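PDB 4ZEO: translation initiation factor eif-2b-like protein from Chaetomium thermophilum, which is the delta subunit of eIF2B, the guanine nucleotide exchange factor of eIF2, and probably takes part in the initiation of translation. Local coordinates for residues P221-F224 / A225-N228; D258-I261 / N262-T266; A361-A364 / N365-H369; T374-V377 / A378-A381; E393-N396 / F397-R401. All coordinates share one frame; numbering follows the deposited sequence.

Interaction 1 of 5, residues P221-F224 / A225-N228; sequences PMCF and AMGN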
loop_
_atom_site.group_PDB
_atom_site.type_symbol
_atom_site.label_atom_id
_atom_site.label_comp_id
_atom_site.label_asym_id
_atom_site.label_seq_id
_atom_site.Cartn_x
_atom_site.Cartn_y
_atom_site.Cartn_z
ATOM N N PRO A 221 -0.619 -8.695 12.558
ATOM C CA PRO A 221 0.747 -8.779 12.056
ATOM C C PRO A 221 1.028 -7.614 11.112
ATOM O O PRO A 221 0.181 -7.250 10.295
ATOM C CB PRO A 221 0.751 -10.123 11.316
ATOM C CG PRO A 221 -0.235 -10.945 12.078
ATOM C CD PRO A 221 -1.342 -9.972 12.372
ATOM N N MET A 222 2.178 -6.980 11.282
ATOM C CA MET A 222 2.522 -5.790 10.528
ATOM C C MET A 222 2.849 -6.089 9.066
ATOM O O MET A 222 3.484 -7.095 8.759
ATOM C CB MET A 222 3.698 -5.069 11.188
ATOM C CG MET A 222 3.383 -4.514 12.557
ATOM S SD MET A 222 4.660 -3.365 13.121
ATOM C CE MET A 222 6.131 -4.233 12.584
ATOM N N CYS A 223 2.438 -5.180 8.183
ATOM C CA CYS A 223 2.775 -5.261 6.771
ATOM C C CYS A 223 4.237 -4.793 6.533
ATOM O O CYS A 223 4.868 -4.212 7.426
ATOM C CB CYS A 223 1.781 -4.416 5.955
ATOM S SG CYS A 223 1.568 -2.673 6.509
ATOM N N PHE A 224 4.775 -5.056 5.341
ATOM C CA PHE A 224 6.147 -4.657 5.021
ATOM C C PHE A 224 6.318 -3.142 5.143
ATOM O O PHE A 224 7.362 -2.671 5.604
ATOM C CB PHE A 224 6.532 -5.092 3.607
ATOM C CG PHE A 224 6.759 -6.560 3.466
ATOM C CD1 PHE A 224 6.931 -7.359 4.574
ATOM C CD2 PHE A 224 6.807 -7.149 2.220
ATOM C CE1 PHE A 224 7.129 -8.734 4.442
ATOM C CE2 PHE A 224 7.008 -8.523 2.091
ATOM C CZ PHE A 224 7.171 -9.303 3.219
ATOM N N ALA A 225 5.270 -2.394 4.763
ATOM C CA ALA A 225 5.300 -0.929 4.778
ATOM C C ALA A 225 5.608 -0.387 6.173
ATOM O O ALA A 225 6.495 0.469 6.337
ATOM C CB ALA A 225 3.972 -0.361 4.269
ATOM N N MET A 226 4.903 -0.932 7.163
ATOM C CA MET A 226 5.126 -0.599 8.554
ATOM C C MET A 226 6.511 -1.061 8.996
ATOM O O MET A 226 7.237 -0.323 9.650
ATOM C CB MET A 226 4.052 -1.236 9.432
ATOM C CG MET A 226 2.695 -0.575 9.323
ATOM S SD MET A 226 1.367 -1.519 10.117
ATOM C CE MET A 226 1.816 -1.246 11.836
ATOM N N GLY A 227 6.885 -2.279 8.615
ATOM C CA GLY A 227 8.181 -2.794 8.984
ATOM C C GLY A 227 9.287 -1.901 8.445
ATOM O O GLY A 227 10.249 -1.592 9.163
ATOM N N ASN A 228 9.153 -1.487 7.180
ATOM C CA ASN A 228 10.161 -0.630 6.542
ATOM C C ASN A 228 10.242 0.752 7.181
ATOM O O ASN A 228 11.326 1.255 7.456
ATOM C CB ASN A 228 9.887 -0.498 5.038
ATOM C CG ASN A 228 10.272 -1.746 4.268
ATOM O OD1 ASN A 228 11.263 -2.390 4.599
ATOM N ND2 ASN A 228 9.492 -2.095 3.232
#
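Met-222 and Met-226 make an apolar contact. CG of Met-222 lies 3.7 Å from CE of Met-226, and the two side chains cross at about a right angle. The bend of Met-226 at chi3 (71°) turns its methyl to Met-222. Sulfur adds a second patch of packing. SG of Cys-223 sits 3.7 Å from CG of Met-226, with CB of Ala-225 next to it. Cys-223 SG lies between its backbone N and carbonyl carbon (chi1 52°), which turns it to Met-226.

Cys-223 is the N-cap residue of helix 224-239, and the contacts lie on its first turn. Two backbone bonds start it. Gly-227 N donates to Cys-223 O at 3.0 Å, and Asn-228 N donates to Phe-224 O at 2.7 Å.

The ring of Phe-224 meets the ring of Phe-363 at a steep angle. The amide of Asn-228 is also held from outside. Its OD1 accepts from Arg-231, and its ND2 donates to the carbonyls of Ile-395 and Phe-397. Helix 174-191 also packs here, where Leu-178 touches Ala-225 and Thr-181 touches Met-226.

Interaction 2 of 5, residues D258-I261 / N262-T266; sequences DFLI and NERIT
Ile-261 meets Thr-266 five residues on, at a pi-type turn in the long helix 246-277. Ile-261 O accepts from Thr-266 N at 2.9 Å, and the N-H...O line is nearly straight. The usual partner, Ile-265 N, makes only a weak bond to the same oxygen, bent to 134°. The turn here holds one residue more than an alpha turn. Before this point the bonding is regular alpha-helical: Asn-262, Glu-263 and Arg-264 donate to the carbonyls of Asp-258, Phe-259 and Leu-260. The side chain of Ile-261 leaves the turn and packs on Leu-182 and Leu-183 of helix 174-191. Its CG2 still lies 3.8 Å from OG1 of Thr-266.

Leu-260 reaches along the helix to Arg-264. Its CG stands opposite the backbone N (chi1 -167°), which brings CD1 of Leu-260 to 3.4 Å from CG of Arg-264, the two chains crossing at a slant. The touching part of Arg-264 is thus aliphatic. The arginine chain then bends at chi2 and chi3, and NH1 hydrogen-bonds to OG1 of Thr-394. Leu-260 also packs on Leu-182 and Ala-229, so it joins this helix to helices 174-191 and 224-239.

Phe-259 lies on an exposed flank and meets Glu-263 one turn on. The ring and the carboxylate planes stand 77° apart. OE2 of Glu-263 approaches obliquely, 3.3 Å from CE2 and 3.4 Å from CZ of Phe-259.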
loop_
_atom_site.group_PDB
_atom_site.type_symbol
_atom_site.label_atom_id
_atom_site.label_comp_id
_atom_site.label_asym_id
_atom_site.label_seq_id
_atom_site.Cartn_x
_atom_site.Cartn_y
_atom_site.Cartn_z
ATOM N N ASP A 258 6.986 13.614 8.246
ATOM C CA ASP A 258 6.229 14.371 7.271
ATOM C C ASP A 258 6.811 14.170 5.884
ATOM O O ASP A 258 6.099 14.066 4.897
ATOM C CB ASP A 258 6.218 15.854 7.644
ATOM C CG ASP A 258 5.375 16.134 8.871
ATOM O OD1 ASP A 258 4.677 15.216 9.348
ATOM O OD2 ASP A 258 5.407 17.279 9.365
ATOM N N PHE A 259 8.127 14.131 5.831
ATOM C CA PHE A 259 8.829 13.885 4.603
ATOM C C PHE A 259 8.519 12.457 4.099
ATOM O O PHE A 259 8.261 12.240 2.917
ATOM C CB PHE A 259 10.324 14.079 4.833
ATOM C CG PHE A 259 11.149 13.874 3.617
ATOM C CD1 PHE A 259 11.427 14.921 2.768
ATOM C CD2 PHE A 259 11.603 12.600 3.290
ATOM C CE1 PHE A 259 12.186 14.719 1.638
ATOM C CE2 PHE A 259 12.344 12.390 2.156
ATOM C CZ PHE A 259 12.644 13.451 1.332
ATOM N N LEU A 260 8.517 11.492 4.998
ATOM C CA LEU A 260 8.264 10.119 4.601
ATOM C C LEU A 260 6.829 9.927 4.081
ATOM O O LEU A 260 6.624 9.315 3.039
ATOM C CB LEU A 260 8.531 9.170 5.766
ATOM C CG LEU A 260 8.606 7.700 5.354
ATOM C CD1 LEU A 260 9.897 7.426 4.638
ATOM C CD2 LEU A 260 8.470 6.781 6.535
ATOM N N ILE A 261 5.850 10.495 4.781
ATOM C CA ILE A 261 4.459 10.399 4.365
ATOM C C ILE A 261 4.284 11.013 2.989
ATOM O O ILE A 261 3.649 10.439 2.099
ATOM C CB ILE A 261 3.522 11.098 5.370
ATOM C CG1 ILE A 261 3.469 10.288 6.673
ATOM C CG2 ILE A 261 2.137 11.284 4.795
ATOM C CD1 ILE A 261 2.543 10.884 7.733
ATOM N N ASN A 262 4.891 12.164 2.788
ATOM C CA ASN A 262 4.758 12.802 1.504
ATOM C C ASN A 262 5.407 12.028 0.364
ATOM O O ASN A 262 4.816 11.832 -0.686
ATOM C CB ASN A 262 5.328 14.204 1.524
ATOM C CG ASN A 262 5.271 14.814 0.180
ATOM O OD1 ASN A 262 4.197 14.882 -0.413
ATOM N ND2 ASN A 262 6.410 15.223 -0.346
ATOM N N GLU A 263 6.641 11.611 0.564
ATOM C CA GLU A 263 7.369 10.952 -0.502
ATOM C C GLU A 263 6.962 9.479 -0.738
ATOM O O GLU A 263 6.865 9.043 -1.885
ATOM C CB GLU A 263 8.859 11.079 -0.227
ATOM C CG GLU A 263 9.717 9.982 -0.753
ATOM C CD GLU A 263 11.155 10.113 -0.288
ATOM O OE1 GLU A 263 11.565 9.353 0.617
ATOM O OE2 GLU A 263 11.864 10.994 -0.822
ATOM N N ARG A 264 6.690 8.723 0.318
ATOM C CA ARG A 264 6.365 7.322 0.133
ATOM C C ARG A 264 4.854 7.037 0.048
ATOM O O ARG A 264 4.458 5.945 -0.301
ATOM C CB ARG A 264 6.962 6.469 1.259
ATOM C CG ARG A 264 8.378 6.787 1.692
ATOM C CD ARG A 264 9.420 6.711 0.586
ATOM N NE ARG A 264 9.662 5.340 0.183
ATOM C CZ ARG A 264 10.631 4.544 0.628
ATOM N NH1 ARG A 264 10.683 3.312 0.148
ATOM N NH2 ARG A 264 11.544 4.950 1.511
ATOM N N ILE A 265 4.013 8.001 0.386
ATOM C CA ILE A 265 2.564 7.801 0.328
ATOM C C ILE A 265 1.856 8.801 -0.571
ATOM O O ILE A 265 1.377 8.440 -1.651
ATOM C CB ILE A 265 1.924 7.877 1.714
ATOM C CG1 ILE A 265 2.538 6.808 2.619
ATOM C CG2 ILE A 265 0.390 7.739 1.611
ATOM C CD1 ILE A 265 2.002 6.806 4.027
ATOM N N THR A 266 1.835 10.058 -0.153
ATOM C CA THR A 266 1.056 11.082 -0.849
ATOM C C THR A 266 1.522 11.358 -2.280
ATOM O O THR A 266 0.764 11.207 -3.216
ATOM C CB THR A 266 1.077 12.371 -0.029
ATOM O OG1 THR A 266 0.874 12.017 1.340
ATOM C CG2 THR A 266 -0.024 13.309 -0.461
#

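Interaction 3 of 5, residues A361-A364 / N365-H369; sequences AIFA and NGSLH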
loop_
_atom_site.group_PDB
_atom_site.type_symbol
_atom_site.label_atom_id
_atom_site.label_comp_id
_atom_site.label_asym_id
_atom_site.label_seq_id
_atom_site.Cartn_x
_atom_site.Cartn_y
_atom_site.Cartn_z
ATOM N N ALA A 361 1.889 -6.229 -0.875
ATOM C CA ALA A 361 3.344 -6.239 -0.756
ATOM C C ALA A 361 4.013 -6.913 -1.933
ATOM O O ALA A 361 3.374 -7.650 -2.696
ATOM C CB ALA A 361 3.779 -6.942 0.535
ATOM N N ILE A 362 5.316 -6.676 -2.062
ATOM C CA ILE A 362 6.117 -7.421 -3.020
ATOM C C ILE A 362 7.277 -8.051 -2.276
ATOM O O ILE A 362 7.997 -7.386 -1.535
ATOM C CB ILE A 362 6.603 -6.540 -4.161
ATOM C CG1 ILE A 362 5.384 -6.016 -4.917
ATOM C CG2 ILE A 362 7.523 -7.329 -5.066
ATOM C CD1 ILE A 362 5.672 -5.371 -6.180
ATOM N N PHE A 363 7.413 -9.358 -2.430
ATOM C CA PHE A 363 8.432 -10.108 -1.715
ATOM C C PHE A 363 9.774 -9.949 -2.404
ATOM O O PHE A 363 9.858 -9.445 -3.528
ATOM C CB PHE A 363 8.045 -11.590 -1.636
ATOM C CG PHE A 363 6.852 -11.865 -0.768
ATOM C CD1 PHE A 363 6.960 -11.832 0.611
ATOM C CD2 PHE A 363 5.615 -12.128 -1.332
ATOM C CE1 PHE A 363 5.862 -12.077 1.407
ATOM C CE2 PHE A 363 4.523 -12.362 -0.545
ATOM C CZ PHE A 363 4.646 -12.338 0.828
ATOM N N ALA A 364 10.815 -10.406 -1.719
ATOM C CA ALA A 364 12.189 -10.344 -2.199
ATOM C C ALA A 364 12.373 -11.115 -3.510
ATOM O O ALA A 364 13.185 -10.736 -4.348
ATOM C CB ALA A 364 13.123 -10.869 -1.135
ATOM N N ASN A 365 11.638 -12.211 -3.672
ATOM C CA ASN A 365 11.672 -13.000 -4.913
ATOM C C ASN A 365 10.870 -12.378 -6.057
ATOM O O ASN A 365 10.765 -12.954 -7.132
ATOM C CB ASN A 365 11.193 -14.436 -4.640
ATOM C CG ASN A 365 9.698 -14.536 -4.436
ATOM O OD1 ASN A 365 8.994 -13.533 -4.218
ATOM N ND2 ASN A 365 9.202 -15.754 -4.464
ATOM N N GLY A 366 10.252 -11.235 -5.804
ATOM C CA GLY A 366 9.528 -10.514 -6.832
ATOM C C GLY A 366 8.047 -10.859 -6.937
ATOM O O GLY A 366 7.366 -10.386 -7.831
ATOM N N SER A 367 7.536 -11.702 -6.057
ATOM C CA SER A 367 6.125 -12.075 -6.138
ATOM C C SER A 367 5.242 -11.072 -5.426
ATOM O O SER A 367 5.689 -10.366 -4.527
ATOM C CB SER A 367 5.892 -13.485 -5.578
ATOM O OG SER A 367 6.267 -13.561 -4.217
ATOM N N LEU A 368 3.982 -11.031 -5.835
ATOM C CA LEU A 368 3.032 -10.062 -5.338
ATOM C C LEU A 368 2.089 -10.719 -4.341
ATOM O O LEU A 368 1.476 -11.749 -4.628
ATOM C CB LEU A 368 2.243 -9.436 -6.483
ATOM C CG LEU A 368 1.030 -8.583 -6.072
ATOM C CD1 LEU A 368 1.440 -7.197 -5.471
ATOM C CD2 LEU A 368 0.089 -8.429 -7.260
ATOM N N HIS A 369 2.051 -10.140 -3.146
ATOM C CA HIS A 369 1.108 -10.494 -2.108
ATOM C C HIS A 369 -0.157 -9.656 -2.315
ATOM O O HIS A 369 -0.110 -8.442 -2.264
ATOM C CB HIS A 369 1.729 -10.232 -0.744
ATOM C CG HIS A 369 1.048 -10.940 0.378
ATOM N ND1 HIS A 369 0.560 -10.279 1.485
ATOM C CD2 HIS A 369 0.770 -12.252 0.571
ATOM C CE1 HIS A 369 0.016 -11.154 2.309
ATOM N NE2 HIS A 369 0.129 -12.356 1.778
#
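The ring of Phe-363 turns its edge to the face of His-369 in an offset edge-to-face pair. The centroids are 5.4 Å apart and the planes meet at 72°. CE2 of Phe-363 also comes 3.5 Å from CB of His-369. Near the root of the phenyl ring, CD2 of Phe-363 approaches OG of Ser-367 obliquely. The imidazole has a second aromatic neighbour, Phe-426. Without the phenyl group of Phe-363, as with an alanine here, the His-369 face would probably lose its edge partner and the imidazole be freer to turn.

The two rings sit on a beta hairpin, formed by strands 361-362 and 368-371. Ala-361 and His-369 are a hydrogen-bonded pair, with His-369 N donating to Ala-361 O at 2.9 Å. Ile-362 and Leu-368 are a non-hydrogen-bonded pair, and their side chains meet on the other face of the sheet. A type I turn from Phe-363 to Gly-366 closes the loop. Gly-366, the last residue of the turn, has a positive phi (92°), consistent with a G1 beta bulge, and Phe-363 N donates to Ser-367 O.

An Asx turn braces the loop. Asn-365 OD1 takes two donors. Ser-367 OG comes in the carbonyl plane, on a lone pair, at 2.7 Å. Ser-367 N comes from above that plane at 3.0 Å. OG of Ser-367 also bonds ND2 of Asn-428 on the third strand, 426-429.

Interaction 4 of 5, residues T374-V377 / A378-A381; sequences TADV and AMAA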
loop_
_atom_site.group_PDB
_atom_site.type_symbol
_atom_site.label_atom_id
_atom_site.label_comp_id
_atom_site.label_asym_id
_atom_site.label_seq_id
_atom_site.Cartn_x
_atom_site.Cartn_y
_atom_site.Cartn_z
ATOM N N THR A 374 -6.111 -12.843 -7.281
ATOM C CA THR A 374 -5.245 -12.008 -8.118
ATOM C C THR A 374 -4.317 -12.862 -8.983
ATOM O O THR A 374 -4.094 -12.564 -10.165
ATOM C CB THR A 374 -4.382 -11.053 -7.259
ATOM O OG1 THR A 374 -5.239 -10.136 -6.572
ATOM C CG2 THR A 374 -3.373 -10.263 -8.117
ATOM N N ALA A 375 -3.783 -13.927 -8.377
ATOM C CA ALA A 375 -2.873 -14.844 -9.050
ATOM C C ALA A 375 -3.532 -15.542 -10.238
ATOM O O ALA A 375 -2.900 -15.720 -11.277
ATOM C CB ALA A 375 -2.339 -15.883 -8.073
ATOM N N ASP A 376 -4.799 -15.924 -10.088
ATOM C CA ASP A 376 -5.498 -16.596 -11.182
ATOM C C ASP A 376 -5.629 -15.654 -12.371
ATOM O O ASP A 376 -5.444 -16.071 -13.516
ATOM C CB ASP A 376 -6.861 -17.108 -10.721
ATOM C CG ASP A 376 -6.747 -18.051 -9.556
ATOM O OD1 ASP A 376 -6.455 -19.241 -9.766
ATOM O OD2 ASP A 376 -6.905 -17.604 -8.413
ATOM N N VAL A 377 -5.926 -14.386 -12.088
ATOM C CA VAL A 377 -6.034 -13.363 -13.125
ATOM C C VAL A 377 -4.697 -13.154 -13.857
ATOM O O VAL A 377 -4.656 -13.188 -15.091
ATOM C CB VAL A 377 -6.494 -12.015 -12.525
ATOM C CG1 VAL A 377 -6.608 -10.943 -13.607
ATOM C CG2 VAL A 377 -7.821 -12.190 -11.831
ATOM N N ALA A 378 -3.613 -12.982 -13.096
ATOM C CA ALA A 378 -2.270 -12.811 -13.661
ATOM C C ALA A 378 -1.803 -14.053 -14.446
ATOM O O ALA A 378 -1.167 -13.936 -15.489
ATOM C CB ALA A 378 -1.263 -12.476 -12.565
ATOM N N MET A 379 -2.078 -15.239 -13.924
ATOM C CA MET A 379 -1.722 -16.462 -14.637
ATOM C C MET A 379 -2.472 -16.601 -15.966
ATOM O O MET A 379 -1.884 -16.971 -16.988
ATOM C CB MET A 379 -1.991 -17.688 -13.768
ATOM C CG MET A 379 -0.982 -17.870 -12.624
ATOM S SD MET A 379 -1.176 -19.410 -11.689
ATOM C CE MET A 379 -2.692 -19.066 -10.813
ATOM N N ALA A 380 -3.770 -16.305 -15.944
ATOM C CA ALA A 380 -4.603 -16.396 -17.146
ATOM C C ALA A 380 -4.144 -15.413 -18.219
ATOM O O ALA A 380 -4.095 -15.738 -19.397
ATOM C CB ALA A 380 -6.073 -16.159 -16.791
ATOM N N ALA A 381 -3.812 -14.203 -17.793
ATOM C CA ALA A 381 -3.344 -13.166 -18.689
ATOM C C ALA A 381 -1.964 -13.504 -19.288
ATOM O O ALA A 381 -1.755 -13.367 -20.507
ATOM C CB ALA A 381 -3.315 -11.851 -17.953
#
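Met-379 folds back over Ala-375 on the first turns of helix 374-384, a helix of the Rossmann-like half of the chain. Its CG is beside the backbone N (chi1 -73°), and the chain bends at chi3 (-71°). This lays the methyl along the preceding turn. CE of Met-379 is 3.4 Å from Ala-375 O and 4.2 Å from Ala-375 CB. Asp-376 lies side by side with Met-379 and points the same way, its OD1 3.9 Å from CE of Met-379.

The backbone is regular. Ala-378 N donates to Thr-374 O at 3.0 Å, and Met-379 N to Ala-375 O at 2.8 Å. Ala-380 and Ala-381 continue the pattern to Asp-376 and Val-377.

Outside bonds hold the start of the helix: Thr-374 OG1 bonds Pro-371 O, and Asp-427 OD2 accepts from Ala-375 N. Val-377 and Ala-381 pack on Val-355 of strand 354-358, and Thr-374 and Val-377 reach Tyr-289 of strand 285-289. Ala-375 and Ala-378 rest on Thr-429 of strand 426-429. The helix thus touches both the parallel and the antiparallel sheet. With the hairpin strands before it, it lies on the connection from strand 354-358 to its neighbour 387-391.

Interaction 5 of 5, residues E393-N396 / F397-R401; sequences ETIN and FDRER
Thr-394 O accepts from Phe-397 N at 3.0 Å, with an N-H...O angle of 158°. The donor sits above the carbonyl plane, not on a lone pair. CD1 of Phe-397 lies beside the same oxygen, 3.4 Å away. The phenyl ring has CG beside the backbone N (chi1 -76°), which brings CD1 back to the turn. Its edge then meets Glu-393 O in the ring plane, with CD1 of Phe-397 at 3.5 Å. A carbonyl at the ring rim is likely to be mildly attractive. The ring also packs on Ile-362 and Thr-439.

The bond closes a short 3-10 turn over residues 394-396. Asn-396 N donates to Glu-393 O at 3.1 Å just before it. The turn follows strand 387-391 in the Rossmann-like half, at the seam with the helical half. Glu-393 forms a salt bridge with Arg-293, and OD1 of Asn-396 bonds Ser-174 of helix 174-191. Backbone bonds from Asn-396 and Asp-398 reach Ile-362. If Phe-397 were cut back to a serine, a gap would probably open beside Ile-362 and Thr-439, and Glu-393 O would lack its aromatic edge.

Arg-399 stretches back along the turn, extended from CG to NE. Thr-394 O lies at the edge of its guanidinium, near the plane, 3.7 Å from NE. The side chains of Arg-399 and Ile-395 cross at a slant, with NH1 of Arg-399 3.2 Å from CD1 of Ile-395.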
loop_
_atom_site.group_PDB
_atom_site.type_symbol
_atom_site.label_atom_id
_atom_site.label_comp_id
_atom_site.label_asym_id
_atom_site.label_seq_id
_atom_site.Cartn_x
_atom_site.Cartn_y
_atom_site.Cartn_z
ATOM N N GLU A 393 3.804 0.916 -4.327
ATOM C CA GLU A 393 4.744 1.868 -3.734
ATOM C C GLU A 393 5.983 1.099 -3.290
ATOM O O GLU A 393 5.878 -0.043 -2.859
ATOM C CB GLU A 393 4.102 2.606 -2.540
ATOM C CG GLU A 393 2.852 3.397 -2.898
ATOM C CD GLU A 393 1.534 2.585 -2.813
ATOM O OE1 GLU A 393 1.555 1.321 -2.822
ATOM O OE2 GLU A 393 0.464 3.229 -2.729
ATOM N N THR A 394 7.140 1.743 -3.347
ATOM C CA THR A 394 8.401 1.088 -3.010
ATOM C C THR A 394 8.428 0.632 -1.561
ATOM O O THR A 394 9.075 -0.360 -1.243
ATOM C CB THR A 394 9.629 2.015 -3.250
ATOM O OG1 THR A 394 9.507 3.201 -2.461
ATOM C CG2 THR A 394 9.736 2.389 -4.684
ATOM N N ILE A 395 7.723 1.358 -0.696
ATOM C CA ILE A 395 7.690 1.082 0.755
ATOM C C ILE A 395 7.044 -0.301 1.061
ATOM O O ILE A 395 7.246 -0.873 2.122
ATOM C CB ILE A 395 6.923 2.225 1.518
ATOM C CG1 ILE A 395 7.181 2.201 3.024
ATOM C CG2 ILE A 395 5.413 2.165 1.263
ATOM C CD1 ILE A 395 8.460 2.814 3.459
ATOM N N ASN A 396 6.282 -0.817 0.101
ATOM C CA ASN A 396 5.643 -2.122 0.194
ATOM C C ASN A 396 6.588 -3.284 -0.196
ATOM O O ASN A 396 6.237 -4.443 -0.023
ATOM C CB ASN A 396 4.382 -2.159 -0.687
ATOM C CG ASN A 396 3.223 -1.338 -0.113
ATOM O OD1 ASN A 396 2.925 -1.413 1.075
ATOM N ND2 ASN A 396 2.583 -0.542 -0.956
ATOM N N PHE A 397 7.752 -2.970 -0.760
ATOM C CA PHE A 397 8.739 -3.992 -1.106
ATOM C C PHE A 397 9.462 -4.528 0.106
ATOM O O PHE A 397 9.734 -3.804 1.068
ATOM C CB PHE A 397 9.786 -3.458 -2.086
ATOM C CG PHE A 397 9.295 -3.327 -3.496
ATOM C CD1 PHE A 397 8.205 -2.520 -3.784
ATOM C CD2 PHE A 397 9.958 -3.947 -4.538
ATOM C CE1 PHE A 397 7.749 -2.372 -5.077
ATOM C CE2 PHE A 397 9.520 -3.804 -5.843
ATOM C CZ PHE A 397 8.408 -3.010 -6.115
ATOM N N ASP A 398 9.766 -5.812 0.063
ATOM C CA ASP A 398 10.624 -6.402 1.065
ATOM C C ASP A 398 12.040 -6.144 0.584
ATOM O O ASP A 398 12.503 -6.783 -0.341
ATOM C CB ASP A 398 10.349 -7.893 1.219
ATOM C CG ASP A 398 11.111 -8.512 2.367
ATOM O OD1 ASP A 398 11.367 -9.730 2.322
ATOM O OD2 ASP A 398 11.446 -7.782 3.320
ATOM N N ARG A 399 12.716 -5.166 1.160
ATOM C CA ARG A 399 14.049 -4.825 0.683
ATOM C C ARG A 399 15.086 -5.634 1.448
ATOM O O ARG A 399 16.164 -5.928 0.925
ATOM C CB ARG A 399 14.311 -3.325 0.823
ATOM C CG ARG A 399 13.066 -2.497 0.625
ATOM C CD ARG A 399 13.368 -1.022 0.609
ATOM N NE ARG A 399 12.159 -0.236 0.836
ATOM C CZ ARG A 399 12.009 0.599 1.861
ATOM N NH1 ARG A 399 10.880 1.268 2.010
ATOM N NH2 ARG A 399 12.991 0.775 2.732
ATOM N N GLU A 400 14.736 -6.001 2.679
ATOM C CA GLU A 400 15.590 -6.823 3.535
ATOM C C GLU A 400 15.115 -8.280 3.627
ATOM O O GLU A 400 14.204 -8.578 4.406
ATOM C CB GLU A 400 15.648 -6.229 4.942
ATOM C CG GLU A 400 16.627 -5.080 5.124
ATOM C CD GLU A 400 17.587 -5.339 6.278
ATOM O OE1 GLU A 400 17.107 -5.727 7.378
ATOM O OE2 GLU A 400 18.826 -5.170 6.101
ATOM N N ARG A 401 15.725 -9.160 2.822
ATOM C CA ARG A 401 15.572 -10.626 2.899
ATOM C C ARG A 401 16.357 -11.328 1.786
ATOM O O ARG A 401 16.981 -10.684 0.943
ATOM C CB ARG A 401 14.104 -11.063 2.831
ATOM C CG ARG A 401 13.517 -11.486 4.187
ATOM C CD ARG A 401 12.179 -12.207 4.012
ATOM N NE ARG A 401 11.197 -11.812 5.027
ATOM C CZ ARG A 401 9.912 -12.169 5.017
ATOM N NH1 ARG A 401 9.107 -11.762 5.995
ATOM N NH2 ARG A 401 9.426 -12.927 4.035
#

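How the interactions relate
The five contacts follow one another along the chain, interaction 1 first and interaction 5 last. Interactions 1 and 2 lie on consecutive helices of the helical half, 224-239 and 246-277, with centres 16 Å apart. Interactions 3 and 4 lie in the Rossmann-like half, on a hairpin and the helix after it. Interaction 5 sits at the seam. Its centre is 9 Å from that of interaction 1, 8 Å from that of interaction 3 and 15 Å from that of interaction 2, and it touches all three. Interaction 4 is farthest away, its centre about 31 Å from that of interaction 2, and touches only interaction 3. The loop 393-401 thus ties the helices to the sheet half within one chain.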